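Local coordinates for periplasmic binding protein (PDB 4PAG) that probably binds a small solute in the periplasm and delivers it to an ABC transporter, the native ligand being uncertain, at residues 19-31 and 38-50. Residues are numbered along the deposited sequence; the frame is centred on the assembly and turned at random.
Sequences HITRIYGSAPPIS and DDTPLIGVNSPQT
Ile23 pairs with Leu42 in a single parallel bridge, made by two backbone hydrogen bonds: Ile23 N donates to Pro41 O (2.8 Å), and Ile43 N donates to Ile23 O (3.0 Å). Further along, the side chain of Asn46 takes over from the backbone. Asn46 ND2 gives Gly25 O an almost straight bond of 2.8 Å, with an N-H...O angle of 178° and the acceptor in the amide plane, and it also serves Gly72 O. The other end of the amide faces the start of helix 28-37, where Ser31 OG donates to Asn46 OD1 at 2.5 Å. Without this amide, as with an alanine here, Gly25 O, Gly72 O and Ser31 OG would probably lose these bonds, weakening the loop's hold on the turn before helix 28-37. Between the two segments, a water accepts from Gly25 N and donates to Ser31 OG and Gly44 O, bridging where direct pairing has ceased.

Apolar contacts flank the bridge. Ile43 CG1 sits between the backbone N and the carbonyl carbon (chi1 64°), which carries CD1 to Tyr24, Ile43 CD1 reaching Tyr24 CB at 3.7 Å, while Ile43 CG2 lies over one face of the Arg22 guanidinium, 3.8 Å from Arg22 NH2. That guanidinium is held by Ala88 O. Ile23 CG2 packs against Pro41 CG at 3.9 Å, beside Met138 of helix 127-138.

The loop following helix 28-37 thus returns alongside strand 23-25, an edge strand of a three-stranded parallel sheet, next to strand 92-96, while Phe65 of helix 63-66 packs on Leu42 and Val45.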
ATOM      1  N   HIS A  19     -10.453   5.886 -26.123  1.00 35.96           N
ATOM      2  CA  HIS A  19      -9.458   6.619 -25.343  1.00 42.08           C
ATOM      3  C   HIS A  19     -10.032   7.159 -24.040  1.00 38.34           C
ATOM      4  O   HIS A  19     -10.972   7.946 -24.039  1.00 50.85           O
ATOM      5  CB  HIS A  19      -8.878   7.757 -26.175  1.00 49.12           C
ATOM      6  CG  HIS A  19      -8.141   7.285 -27.388  1.00 59.90           C
ATOM      7  ND1 HIS A  19      -8.628   7.447 -28.667  1.00 67.84           N
ATOM      8  CD2 HIS A  19      -6.964   6.627 -27.513  1.00 63.75           C
ATOM      9  CE1 HIS A  19      -7.774   6.924 -29.529  1.00 70.81           C
ATOM     10  NE2 HIS A  19      -6.756   6.419 -28.855  1.00 68.80           N
ATOM     11  N   ILE A  20      -9.454   6.718 -22.932  1.00 25.13           N
ATOM     12  CA  ILE A  20      -9.816   7.214 -21.612  1.00 29.06           C
ATOM     13  C   ILE A  20      -8.973   8.458 -21.353  1.00 28.97           C
ATOM     14  O   ILE A  20      -7.755   8.360 -21.210  1.00 32.28           O
ATOM     15  CB  ILE A  20      -9.518   6.164 -20.517  1.00 29.82           C
ATOM     16  CG1 ILE A  20     -10.201   4.826 -20.836  1.00 30.39           C
ATOM     17  CG2 ILE A  20      -9.937   6.676 -19.144  1.00 29.56           C
ATOM     18  CD1 ILE A  20     -11.709   4.870 -20.888  1.00 32.57           C
ATOM     19  N   THR A  21      -9.612   9.622 -21.310  1.00 24.99           N
ATOM     20  CA  THR A  21      -8.914  10.875 -21.031  1.00 26.18           C
ATOM     21  C   THR A  21      -9.224  11.415 -19.630  1.00 23.15           C
ATOM     22  O   THR A  21      -8.558  12.335 -19.168  1.00 22.17           O
ATOM     23  CB  THR A  21      -9.290  11.945 -22.064  1.00 30.61           C
ATOM     24  OG1 THR A  21     -10.682  12.238 -21.942  1.00 32.08           O
ATOM     25  CG2 THR A  21      -8.991  11.457 -23.491  1.00 33.02           C
ATOM     26  N   ARG A  22     -10.235  10.848 -18.970  1.00 22.97           N
ATOM     27  CA  ARG A  22     -10.622  11.241 -17.610  1.00 21.99           C
ATOM     28  C   ARG A  22     -10.909   9.978 -16.805  1.00 19.63           C
ATOM     29  O   ARG A  22     -11.726   9.160 -17.211  1.00 19.70           O
ATOM     30  CB  ARG A  22     -11.867  12.140 -17.635  1.00 23.84           C
ATOM     31  CG  ARG A  22     -11.745  13.377 -18.520  1.00 27.34           C
ATOM     32  CD  ARG A  22     -13.007  14.235 -18.488  1.00 31.55           C
ATOM     33  NE  ARG A  22     -13.236  14.833 -17.168  1.00 35.75           N
ATOM     34  CZ  ARG A  22     -12.614  15.920 -16.695  1.00 36.51           C
ATOM     35  NH1 ARG A  22     -11.707  16.570 -17.424  1.00 39.89           N
ATOM     36  NH2 ARG A  22     -12.901  16.365 -15.476  1.00 33.35           N
ATOM     37  N   ILE A  23     -10.235   9.813 -15.671  1.00 17.83           N
ATOM     38  CA  ILE A  23     -10.393   8.604 -14.864  1.00 17.04           C
ATOM     39  C   ILE A  23     -10.390   8.980 -13.388  1.00 16.00           C
ATOM     40  O   ILE A  23      -9.842  10.005 -13.009  1.00 15.11           O
ATOM     41  CB  ILE A  23      -9.280   7.571 -15.186  1.00 17.67           C
ATOM     42  CG1 ILE A  23      -9.608   6.190 -14.613  1.00 18.71           C
ATOM     43  CG2 ILE A  23      -7.919   8.031 -14.671  1.00 17.23           C
ATOM     44  CD1 ILE A  23      -8.762   5.074 -15.206  1.00 18.20           C
ATOM     45  N   TYR A  24     -11.029   8.158 -12.571  1.00 16.14           N
ATOM     46  CA  TYR A  24     -11.093   8.379 -11.134  1.00 17.05           C
ATOM     47  C   TYR A  24     -10.904   7.040 -10.432  1.00 16.65           C
ATOM     48  O   TYR A  24     -11.503   6.040 -10.822  1.00 17.09           O
ATOM     49  CB  TYR A  24     -12.437   9.018 -10.773  1.00 18.54           C
ATOM     50  CG  TYR A  24     -12.760   9.074  -9.297  1.00 20.17           C
ATOM     51  CD1 TYR A  24     -12.081   9.931  -8.438  1.00 20.12           C
ATOM     52  CD2 TYR A  24     -13.766   8.273  -8.760  1.00 23.25           C
ATOM     53  CE1 TYR A  24     -12.384   9.975  -7.080  1.00 20.91           C
ATOM     54  CE2 TYR A  24     -14.079   8.316  -7.413  1.00 25.67           C
ATOM     55  CZ  TYR A  24     -13.386   9.171  -6.573  1.00 25.18           C
ATOM     56  OH  TYR A  24     -13.708   9.207  -5.224  1.00 28.03           O
ATOM     57  N   GLY A  25     -10.041   7.028  -9.422  1.00 16.42           N
ATOM     58  CA  GLY A  25      -9.857   5.862  -8.571  1.00 16.94           C
ATOM     59  C   GLY A  25     -10.652   6.037  -7.295  1.00 16.84           C
ATOM     60  O   GLY A  25     -10.686   7.126  -6.735  1.00 18.22           O
ATOM     61  N   SER A  26     -11.274   4.956  -6.834  1.00 16.76           N
ATOM     62  CA  SER A  26     -12.219   5.011  -5.713  1.00 18.13           C
ATOM     63  C   SER A  26     -11.565   5.228  -4.339  1.00 16.54           C
ATOM     64  O   SER A  26     -12.241   5.604  -3.379  1.00 16.34           O
ATOM     65  CB  SER A  26     -13.046   3.723  -5.684  1.00 19.40           C
ATOM     66  OG  SER A  26     -12.280   2.631  -5.188  1.00 22.06           O
ATOM     67  N   ALA A  27     -10.262   4.974  -4.248  1.00 16.53           N
ATOM     68  CA  ALA A  27      -9.540   5.045  -2.988  1.00 15.24           C
ATOM     69  C   ALA A  27      -8.034   5.157  -3.256  1.00 15.08           C
ATOM     70  O   ALA A  27      -7.584   4.857  -4.356  1.00 14.19           O
ATOM     71  CB  ALA A  27      -9.835   3.811  -2.157  1.00 16.41           C
ATOM     72  N   PRO A  28      -7.247   5.572  -2.247  1.00 14.82           N
ATOM     73  CA  PRO A  28      -5.822   5.787  -2.493  1.00 15.09           C
ATOM     74  C   PRO A  28      -5.045   4.598  -3.097  1.00 14.62           C
ATOM     75  O   PRO A  28      -4.189   4.824  -3.947  1.00 16.30           O
ATOM     76  CB  PRO A  28      -5.287   6.180  -1.109  1.00 15.29           C
ATOM     77  CG  PRO A  28      -6.448   6.836  -0.450  1.00 16.07           C
ATOM     78  CD  PRO A  28      -7.632   6.020  -0.894  1.00 15.53           C
ATOM     79  N   PRO A  29      -5.342   3.341  -2.690  1.00 14.26           N
ATOM     80  CA  PRO A  29      -4.633   2.239  -3.361  1.00 15.27           C
ATOM     81  C   PRO A  29      -4.766   2.303  -4.891  1.00 15.10           C
ATOM     82  O   PRO A  29      -3.815   1.992  -5.626  1.00 15.23           O
ATOM     83  CB  PRO A  29      -5.348   0.985  -2.831  1.00 16.68           C
ATOM     84  CG  PRO A  29      -5.982   1.405  -1.554  1.00 16.49           C
ATOM     85  CD  PRO A  29      -6.345   2.846  -1.733  1.00 15.36           C
ATOM     86  N   ILE A  30      -5.940   2.719  -5.354  1.00 13.44           N
ATOM     87  CA  ILE A  30      -6.229   2.787  -6.786  1.00 14.95           C
ATOM     88  C   ILE A  30      -5.651   4.043  -7.423  1.00 14.32           C
ATOM     89  O   ILE A  30      -5.000   3.976  -8.466  1.00 15.59           O
ATOM     90  CB  ILE A  30      -7.744   2.764  -7.070  1.00 15.74           C
ATOM     91  CG1 ILE A  30      -8.448   1.636  -6.301  1.00 18.88           C
ATOM     92  CG2 ILE A  30      -7.991   2.656  -8.569  1.00 15.14           C
ATOM     93  CD1 ILE A  30      -7.936   0.237  -6.589  1.00 21.98           C
ATOM     94  N   SER A  31      -5.911   5.191  -6.806  1.00 14.54           N
ATOM     95  CA  SER A  31      -5.383   6.456  -7.287  1.00 15.79           C
ATOM     96  C   SER A  31      -3.851   6.440  -7.366  1.00 15.29           C
ATOM     97  O   SER A  31      -3.295   6.901  -8.353  1.00 15.17           O
ATOM     98  CB  SER A  31      -5.879   7.607  -6.409  1.00 18.72           C
ATOM     99  OG  SER A  31      -7.297   7.662  -6.494  1.00 27.36           O
ATOM    100  N   ASP A  38      -0.081   6.512 -15.432  1.00 16.77           N
ATOM    101  CA  ASP A  38      -0.157   7.819 -16.097  1.00 19.09           C
ATOM    102  C   ASP A  38      -1.088   8.726 -15.299  1.00 19.57           C
ATOM    103  O   ASP A  38      -2.268   8.424 -15.150  1.00 18.63           O
ATOM    104  CB  ASP A  38      -0.677   7.658 -17.534  1.00 20.37           C
ATOM    105  CG  ASP A  38      -0.715   8.965 -18.305  1.00 23.54           C
ATOM    106  OD1 ASP A  38      -0.092   9.961 -17.881  1.00 26.10           O
ATOM    107  OD2 ASP A  38      -1.388   8.997 -19.351  1.00 27.93           O
ATOM    108  N   ASP A  39      -0.555   9.828 -14.782  1.00 20.19           N
ATOM    109  CA  ASP A  39      -1.352  10.753 -13.975  1.00 22.93           C
ATOM    110  C   ASP A  39      -2.217  11.691 -14.817  1.00 21.73           C
ATOM    111  O   ASP A  39      -3.175  12.278 -14.305  1.00 21.42           O
ATOM    112  CB  ASP A  39      -0.451  11.563 -13.040  1.00 26.88           C
ATOM    113  CG  ASP A  39       0.511  12.462 -13.779  1.00 29.76           C
ATOM    114  OD1 ASP A  39       1.180  11.970 -14.716  1.00 33.77           O
ATOM    115  OD2 ASP A  39       0.611  13.651 -13.410  1.00 38.12           O
ATOM    116  N   THR A  40      -1.898  11.808 -16.104  1.00 20.41           N
ATOM    117  CA  THR A  40      -2.572  12.759 -16.985  1.00 21.69           C
ATOM    118  C   THR A  40      -4.106  12.706 -16.872  1.00 18.68           C
ATOM    119  O   THR A  40      -4.730  13.734 -16.645  1.00 21.85           O
ATOM    120  CB  THR A  40      -2.124  12.583 -18.450  1.00 24.22           C
ATOM    121  OG1 THR A  40      -0.693  12.597 -18.507  1.00 26.63           O
ATOM    122  CG2 THR A  40      -2.660  13.702 -19.315  1.00 27.15           C
ATOM    123  N   PRO A  41      -4.716  11.515 -16.978  1.00 18.73           N
ATOM    124  CA  PRO A  41      -6.189  11.515 -16.956  1.00 19.09           C
ATOM    125  C   PRO A  41      -6.874  11.572 -15.572  1.00 19.98           C
ATOM    126  O   PRO A  41      -8.101  11.612 -15.518  1.00 19.06           O
ATOM    127  CB  PRO A  41      -6.539  10.212 -17.661  1.00 19.49           C
ATOM    128  CG  PRO A  41      -5.396   9.306 -17.360  1.00 20.68           C
ATOM    129  CD  PRO A  41      -4.169  10.156 -17.145  1.00 20.08           C
ATOM    130  N   LEU A  42      -6.124  11.577 -14.472  1.00 18.76           N
ATOM    131  CA  LEU A  42      -6.752  11.624 -13.146  1.00 20.06           C
ATOM    132  C   LEU A  42      -7.520  12.924 -12.916  1.00 19.63           C
ATOM    133  O   LEU A  42      -6.964  14.001 -13.061  1.00 22.78           O
ATOM    134  CB  LEU A  42      -5.715  11.479 -12.031  1.00 21.65           C
ATOM    135  CG  LEU A  42      -5.303  10.070 -11.640  1.00 22.53           C
ATOM    136  CD1 LEU A  42      -4.096  10.161 -10.720  1.00 23.18           C
ATOM    137  CD2 LEU A  42      -6.452   9.332 -10.967  1.00 22.12           C
ATOM    138  N   ILE A  43      -8.790  12.814 -12.538  1.00 18.94           N
ATOM    139  CA  ILE A  43      -9.630  13.995 -12.287  1.00 21.27           C
ATOM    140  C   ILE A  43      -9.474  14.556 -10.876  1.00 19.96           C
ATOM    141  O   ILE A  43      -9.879  15.692 -10.609  1.00 20.16           O
ATOM    142  CB  ILE A  43     -11.129  13.683 -12.504  1.00 23.88           C
ATOM    143  CG1 ILE A  43     -11.631  12.642 -11.497  1.00 25.69           C
ATOM    144  CG2 ILE A  43     -11.369  13.201 -13.921  1.00 25.01           C
ATOM    145  CD1 ILE A  43     -13.130  12.648 -11.291  1.00 26.28           C
ATOM    146  N   GLY A  44      -8.902  13.754  -9.980  1.00 19.15           N
ATOM    147  CA  GLY A  44      -8.818  14.097  -8.577  1.00 17.24           C
ATOM    148  C   GLY A  44      -8.159  13.003  -7.754  1.00 17.93           C
ATOM    149  O   GLY A  44      -7.904  11.901  -8.255  1.00 16.85           O
ATOM    150  N   VAL A  45      -7.864  13.332  -6.496  1.00 15.41           N
ATOM    151  CA  VAL A  45      -7.337  12.372  -5.533  1.00 14.92           C
ATOM    152  C   VAL A  45      -8.417  12.113  -4.467  1.00 15.71           C
ATOM    153  O   VAL A  45      -9.463  12.782  -4.447  1.00 16.22           O
ATOM    154  CB  VAL A  45      -6.012  12.857  -4.888  1.00 15.37           C
ATOM    155  CG1 VAL A  45      -4.903  12.920  -5.928  1.00 16.92           C
ATOM    156  CG2 VAL A  45      -6.174  14.212  -4.211  1.00 14.78           C
ATOM    157  N   ASN A  46      -8.173  11.137  -3.596  1.00 15.68           N
ATOM    158  CA  ASN A  46      -9.152  10.741  -2.584  1.00 17.70           C
ATOM    159  C   ASN A  46      -8.918  11.442  -1.251  1.00 20.70           C
ATOM    160  O   ASN A  46      -9.871  11.758  -0.542  1.00 25.47           O
ATOM    161  CB  ASN A  46      -9.119   9.224  -2.375  1.00 17.52           C
ATOM    162  CG  ASN A  46      -9.217   8.464  -3.672  1.00 17.58           C
ATOM    163  OD1 ASN A  46      -8.226   7.915  -4.152  1.00 21.55           O
ATOM    164  ND2 ASN A  46     -10.402   8.465  -4.276  1.00 16.66           N
ATOM    165  N   SER A  47      -7.645  11.657  -0.927  1.00 22.98           N
ATOM    166  CA  SER A  47      -7.197  12.277   0.317  1.00 23.43           C
ATOM    167  C   SER A  47      -6.144  13.341  -0.010  1.00 20.97           C
ATOM    168  O   SER A  47      -5.608  13.360  -1.121  1.00 20.62           O
ATOM    169  CB  SER A  47      -6.546  11.223   1.221  1.00 27.82           C
ATOM    170  OG  SER A  47      -7.451  10.195   1.562  1.00 35.49           O
ATOM    171  N   PRO A  48      -5.827  14.217   0.956  1.00 21.74           N
ATOM    172  CA  PRO A  48      -4.737  15.177   0.753  1.00 20.65           C
ATOM    173  C   PRO A  48      -3.457  14.469   0.341  1.00 19.01           C
ATOM    174  O   PRO A  48      -3.108  13.436   0.920  1.00 21.20           O
ATOM    175  CB  PRO A  48      -4.567  15.822   2.134  1.00 21.62           C
ATOM    176  CG  PRO A  48      -5.867  15.625   2.822  1.00 23.85           C
ATOM    177  CD  PRO A  48      -6.479  14.376   2.270  1.00 24.00           C
ATOM    178  N   GLN A  49      -2.762  15.021  -0.647  1.00 20.55           N
ATOM    179  CA  GLN A  49      -1.589  14.366  -1.230  1.00 22.26           C
ATOM    180  C   GLN A  49      -0.449  14.182  -0.219  1.00 22.91           C
ATOM    181  O   GLN A  49       0.307  13.210  -0.297  1.00 25.07           O
ATOM    182  CB  GLN A  49      -1.090  15.159  -2.436  1.00 23.01           C
ATOM    183  CG  GLN A  49      -1.997  15.067  -3.650  1.00 19.90           C
ATOM    184  CD  GLN A  49      -3.081  16.127  -3.693  1.00 19.85           C
ATOM    185  OE1 GLN A  49      -3.602  16.571  -2.654  1.00 21.88           O
ATOM    186  NE2 GLN A  49      -3.443  16.534  -4.909  1.00 15.23           N
ATOM    187  N   THR A  50      -0.326  15.122   0.713  1.00 21.32           N
ATOM    188  CA  THR A  50       0.597  14.989   1.828  1.00 21.96           C
ATOM    189  C   THR A  50      -0.238  14.898   3.084  1.00 20.69           C
ATOM    190  O   THR A  50      -1.089  15.750   3.339  1.00 21.24           O
ATOM    191  CB  THR A  50       1.540  16.191   1.958  1.00 26.54           C
ATOM    192  OG1 THR A  50       0.766  17.381   2.127  1.00 37.64           O
ATOM    193  CG2 THR A  50       2.383  16.328   0.733  1.00 25.83           C
TER
HETATM  194  O   HOH W   1      -8.602   9.179  -8.199  1.00 25.12           O